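Local coordinates for NOL1/NOP2/sun family protein (PDB 3M4X) that probably transfers methyl groups from S-adenosylmethionine to ribosomal RNA, joining a methyltransferase domain to a C-terminal PUA-like RNA-binding domain, at residues 101-106 with 125-130; 130-135 with 354-359. All coordinates share one frame; numbering follows the deposited sequence.

In the fold
Both contacts gather at the start of strand 132-136 and share Lys130. Interaction 1 lies within the Rossmann-like methyltransferase domain. It joins the loop entering strand 108-111 to the end of helix 118-127, is partly buried, and mixes two hydrogen bonds with packing around a proline and a selenomethionine. Interaction 2 is smaller and lies nearer the surface. It spans 218 intervening residues to set the same strand against the turn after strand 351-355, in the first C-terminal domain, through apolar contacts. The side chain of Met127 connects the two: its CE lies 3.7 Å from Leu132 N, behind the strand residue that meets the C-terminal domain.

Interaction 1: 101-106 with 125-130; sequences AAAKPG and AQMKGK
The loop into strand 108-111 meets the C-terminal end of helix 118-127 and the turn into strand 132-136 here, within a beta-alpha-beta unit of the Rossmann-like sheet, at the end where its parallel strands begin. At one end of the contact Gln126, in the last turn of that helix, reaches across with its side-chain amide. Its CG stands beside the backbone N (chi1 -79°) and the rest of the chain is extended, which carries OE1 to 2.9 Å from Ala103 N. The bond is bent, 139° at the hydrogen, and the donor sits well above the amide plane. The other arm of the amide, NE2, bonds to Gly98 O in helix 95-101, so both ends of the group are used and its rotation is fixed. Ala103 CB turns inward against Met127, a selenomethionine, touching CG at 3.8 Å.

Pro105 fills the middle of the contact. Its CD lies 3.5 Å from Gln126 O, while its CA makes a C-H...O contact of 3.4 Å with Met127 O. That second oxygen also accepts a hydrogen bond from Lys130 N, closing the type I' turn from Met127 to Lys130. The aliphatic parts of two lysines border the ring: Lys128 CD comes to 3.9 Å from Pro105 CG, and Lys130 CB approaches Pro105 CB before its chain runs away. At the far end Gly106 N donates to Lys130 O at 3.2 Å, nearly straight at the hydrogen (166°), but the N-H comes down almost perpendicular to the Lys130 carbonyl plane, not onto a lone pair. This bond begins the backbone pairing that continues into the two strands.

Around this junction, Ala103 also packs on Leu123 of helix 118-127, Glu107 OE1 accepts a hydrogen bond from Lys104 N just before strand 108-111, and Met127 reaches Asn157 ahead of strand 158-161.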
loop_
_atom_site.group_PDB
_atom_site.type_symbol
_atom_site.label_atom_id
_atom_site.label_comp_id
_atom_site.label_asym_id
_atom_site.label_seq_id
_atom_site.Cartn_x
_atom_site.Cartn_y
_atom_site.Cartn_z
ATOM N N ALA A 101 8.837 -5.197 6.883
ATOM C CA ALA A 101 7.827 -4.809 7.856
ATOM C C ALA A 101 7.115 -6.000 8.467
ATOM O O ALA A 101 6.770 -5.970 9.646
ATOM C CB ALA A 101 6.819 -3.841 7.230
ATOM N N ALA A 102 6.899 -7.043 7.669
ATOM C CA ALA A 102 6.188 -8.246 8.121
ATOM C C ALA A 102 5.063 -7.959 9.129
ATOM O O ALA A 102 5.093 -8.417 10.276
ATOM C CB ALA A 102 7.159 -9.262 8.686
ATOM N N ALA A 103 4.068 -7.203 8.683
ATOM C CA ALA A 103 2.870 -6.967 9.471
ATOM C C ALA A 103 2.179 -8.302 9.762
ATOM O O ALA A 103 2.250 -9.239 8.974
ATOM C CB ALA A 103 1.938 -6.054 8.712
ATOM N N LYS A 104 1.495 -8.380 10.893
ATOM C CA LYS A 104 0.796 -9.598 11.262
ATOM C C LYS A 104 -0.704 -9.345 11.322
ATOM O O LYS A 104 -1.138 -8.261 11.708
ATOM C CB LYS A 104 1.293 -10.107 12.615
ATOM C CG LYS A 104 2.776 -10.489 12.642
ATOM C CD LYS A 104 3.278 -10.639 14.080
ATOM C CE LYS A 104 2.400 -11.592 14.895
ATOM N NZ LYS A 104 2.741 -11.582 16.360
ATOM N N PRO A 105 -1.501 -10.348 10.921
ATOM C CA PRO A 105 -2.951 -10.290 11.097
ATOM C C PRO A 105 -3.302 -9.829 12.501
ATOM O O PRO A 105 -2.794 -10.404 13.475
ATOM C CB PRO A 105 -3.373 -11.753 10.917
ATOM C CG PRO A 105 -2.341 -12.306 9.908
ATOM C CD PRO A 105 -1.050 -11.623 10.325
ATOM N N GLY A 106 -4.139 -8.799 12.609
ATOM C CA GLY A 106 -4.608 -8.347 13.913
ATOM C C GLY A 106 -3.844 -7.173 14.515
ATOM O O GLY A 106 -4.267 -6.598 15.520
ATOM N N ALA A 125 -1.888 -7.217 2.449
ATOM C CA ALA A 125 -1.846 -8.615 2.011
ATOM C C ALA A 125 -1.384 -9.461 3.179
ATOM O O ALA A 125 -1.863 -10.573 3.378
ATOM C CB ALA A 125 -0.899 -8.803 0.792
ATOM N N GLN A 126 -0.450 -8.917 3.960
ATOM C CA GLN A 126 0.107 -9.630 5.100
ATOM C C GLN A 126 -0.930 -9.794 6.224
ATOM O O GLN A 126 -0.946 -10.800 6.938
ATOM C CB GLN A 126 1.331 -8.887 5.631
ATOM C CG GLN A 126 2.630 -9.092 4.831
ATOM C CD GLN A 126 3.679 -8.014 5.148
ATOM O OE1 GLN A 126 3.390 -7.029 5.834
ATOM N NE2 GLN A 126 4.898 -8.206 4.658
HETATM N N MSE A 127 -1.802 -8.802 6.363
HETATM C CA MSE A 127 -2.734 -8.750 7.483
HETATM C C MSE A 127 -4.013 -9.545 7.270
HETATM O O MSE A 127 -4.753 -9.789 8.221
HETATM C CB MSE A 127 -3.054 -7.299 7.810
HETATM C CG MSE A 127 -1.802 -6.507 8.115
HETATM SE SE MSE A 127 -2.184 -4.616 8.238
HETATM C CE MSE A 127 -3.388 -4.733 9.772
ATOM N N LYS A 128 -4.258 -9.945 6.026
ATOM C CA LYS A 128 -5.358 -10.843 5.681
ATOM C C LYS A 128 -6.706 -10.326 6.189
ATOM O O LYS A 128 -7.552 -11.098 6.633
ATOM C CB LYS A 128 -5.072 -12.252 6.204
ATOM C CG LYS A 128 -3.841 -12.867 5.576
ATOM C CD LYS A 128 -3.227 -13.939 6.459
ATOM C CE LYS A 128 -3.525 -15.332 5.942
ATOM N NZ LYS A 128 -2.704 -16.357 6.649
ATOM N N GLY A 129 -6.887 -9.011 6.118
ATOM C CA GLY A 129 -8.132 -8.378 6.515
ATOM C C GLY A 129 -8.352 -8.281 8.018
ATOM O O GLY A 129 -9.400 -7.821 8.456
ATOM N N LYS A 130 -7.383 -8.737 8.805
ATOM C CA LYS A 130 -7.458 -8.618 10.270
ATOM C C LYS A 130 -6.621 -7.462 10.818
ATOM O O LYS A 130 -5.540 -7.134 10.291
ATOM C CB LYS A 130 -7.033 -9.928 10.929
ATOM C CG LYS A 130 -7.863 -11.123 10.455
ATOM C CD LYS A 130 -7.860 -12.255 11.464
ATOM C CE LYS A 130 -8.722 -13.428 10.977
ATOM N NZ LYS A 130 -8.633 -14.622 11.874
#

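Interaction 2: 130-135 with 354-359; sequences KGLLVT and EVPELA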
loop_
_atom_site.group_PDB
_atom_site.type_symbol
_atom_site.label_atom_id
_atom_site.label_comp_id
_atom_site.label_asym_id
_atom_site.label_seq_id
_atom_site.Cartn_x
_atom_site.Cartn_y
_atom_site.Cartn_z
ATOM N N LYS A 130 -7.383 -8.737 8.805
ATOM C CA LYS A 130 -7.458 -8.618 10.270
ATOM C C LYS A 130 -6.621 -7.462 10.818
ATOM O O LYS A 130 -5.540 -7.134 10.291
ATOM C CB LYS A 130 -7.033 -9.928 10.929
ATOM C CG LYS A 130 -7.863 -11.123 10.455
ATOM C CD LYS A 130 -7.860 -12.255 11.464
ATOM C CE LYS A 130 -8.722 -13.428 10.977
ATOM N NZ LYS A 130 -8.633 -14.622 11.874
ATOM N N GLY A 131 -7.120 -6.856 11.888
ATOM C CA GLY A 131 -6.461 -5.727 12.497
ATOM C C GLY A 131 -6.872 -4.433 11.837
ATOM O O GLY A 131 -7.926 -4.350 11.226
ATOM N N LEU A 132 -6.030 -3.417 11.964
ATOM C CA LEU A 132 -6.340 -2.093 11.450
ATOM C C LEU A 132 -5.133 -1.493 10.752
ATOM O O LEU A 132 -4.065 -1.366 11.338
ATOM C CB LEU A 132 -6.771 -1.169 12.583
ATOM C CG LEU A 132 -6.918 0.311 12.225
ATOM C CD1 LEU A 132 -8.049 0.548 11.227
ATOM C CD2 LEU A 132 -7.121 1.162 13.466
ATOM N N LEU A 133 -5.317 -1.104 9.499
ATOM C CA LEU A 133 -4.241 -0.503 8.728
ATOM C C LEU A 133 -4.601 0.950 8.543
ATOM O O LEU A 133 -5.561 1.258 7.839
ATOM C CB LEU A 133 -4.147 -1.167 7.344
ATOM C CG LEU A 133 -2.874 -1.110 6.475
ATOM C CD1 LEU A 133 -3.213 -0.917 4.999
ATOM C CD2 LEU A 133 -1.860 -0.086 6.914
ATOM N N VAL A 134 -3.861 1.858 9.160
ATOM C CA VAL A 134 -4.053 3.248 8.770
ATOM C C VAL A 134 -2.952 3.730 7.827
ATOM O O VAL A 134 -1.758 3.515 8.047
ATOM C CB VAL A 134 -4.471 4.221 9.935
ATOM C CG1 VAL A 134 -4.551 3.512 11.279
ATOM C CG2 VAL A 134 -3.634 5.475 9.964
ATOM N N THR A 135 -3.396 4.313 6.724
ATOM C CA THR A 135 -2.518 4.648 5.625
ATOM C C THR A 135 -2.665 6.126 5.398
ATOM O O THR A 135 -3.726 6.602 5.010
ATOM C CB THR A 135 -2.936 3.934 4.338
ATOM O OG1 THR A 135 -3.318 2.591 4.634
ATOM C CG2 THR A 135 -1.796 3.904 3.390
ATOM N N GLU A 354 -18.286 0.144 6.679
ATOM C CA GLU A 354 -18.076 -0.816 7.743
ATOM C C GLU A 354 -16.687 -0.541 8.258
ATOM O O GLU A 354 -15.710 -0.699 7.524
ATOM C CB GLU A 354 -18.187 -2.246 7.216
ATOM C CG GLU A 354 -17.860 -3.312 8.250
ATOM C CD GLU A 354 -17.987 -4.707 7.690
ATOM O OE1 GLU A 354 -18.673 -4.870 6.660
ATOM O OE2 GLU A 354 -17.398 -5.637 8.271
ATOM N N VAL A 355 -16.609 -0.116 9.515
ATOM C CA VAL A 355 -15.371 0.371 10.102
ATOM C C VAL A 355 -14.851 -0.621 11.128
ATOM O O VAL A 355 -15.614 -1.131 11.940
ATOM C CB VAL A 355 -15.595 1.727 10.800
ATOM C CG1 VAL A 355 -14.264 2.343 11.190
ATOM C CG2 VAL A 355 -16.359 2.662 9.888
ATOM N N PRO A 356 -13.542 -0.900 11.096
ATOM C CA PRO A 356 -12.977 -1.868 12.032
ATOM C C PRO A 356 -13.202 -1.423 13.461
ATOM O O PRO A 356 -13.256 -0.233 13.759
ATOM C CB PRO A 356 -11.488 -1.848 11.697
ATOM C CG PRO A 356 -11.434 -1.378 10.294
ATOM C CD PRO A 356 -12.522 -0.369 10.182
ATOM N N GLU A 357 -13.342 -2.390 14.349
ATOM C CA GLU A 357 -13.641 -2.080 15.728
ATOM C C GLU A 357 -12.444 -1.394 16.370
ATOM O O GLU A 357 -12.594 -0.662 17.339
ATOM C CB GLU A 357 -14.011 -3.354 16.482
ATOM C CG GLU A 357 -14.939 -3.107 17.642
ATOM C CD GLU A 357 -16.271 -2.546 17.194
ATOM O OE1 GLU A 357 -16.757 -2.961 16.121
ATOM O OE2 GLU A 357 -16.831 -1.691 17.911
ATOM N N LEU A 358 -11.263 -1.630 15.802
ATOM C CA LEU A 358 -10.009 -1.094 16.312
ATOM C C LEU A 358 -9.863 0.395 16.053
ATOM O O LEU A 358 -9.029 1.054 16.666
ATOM C CB LEU A 358 -8.818 -1.800 15.655
ATOM C CG LEU A 358 -8.271 -3.089 16.250
ATOM C CD1 LEU A 358 -7.992 -2.890 17.729
ATOM C CD2 LEU A 358 -9.256 -4.213 16.027
ATOM N N ALA A 359 -10.632 0.922 15.111
ATOM C CA ALA A 359 -10.535 2.344 14.817
ATOM C C ALA A 359 -10.865 3.150 16.070
ATOM O O ALA A 359 -11.847 2.864 16.758
ATOM C CB ALA A 359 -11.470 2.726 13.676
#
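The ring of Pro356 meets Leu132 at its CG corner, 4.0 Å from CD1 and with the two side chains crossing at about a right angle, whereas the flat peptide group between Leu358 and Ala359 offers a face to the other methyl, CD2. That face belongs to a type I beta turn, Pro356 to Ala359, which follows strand 351-355 of the C-terminal antiparallel sheet and rests against the first residue of strand 132-136 in the Rossmann-like sheet. The turn is closed by Ala359 N bonding to Pro356 O at 3.2 Å.

Leu132 carries the interface. With CG anti to the backbone N (chi1 171°), its two methyls are spread over the turn, one to the proline and one to the peptide, and its CB packs on Leu358 CB at 3.7 Å. The same leucine touches Phe175, and Leu358 leans on Lys108 of strand 108-111, so the turn also borders the adjacent strand. Between the two segments the contact is by van der Waals packing, with no hydrogen bond between them. Over the peptide, Leu132 CD2 stands almost equally far from Leu358 O, at 3.7 Å, and from Ala359 CA, at 3.9 Å.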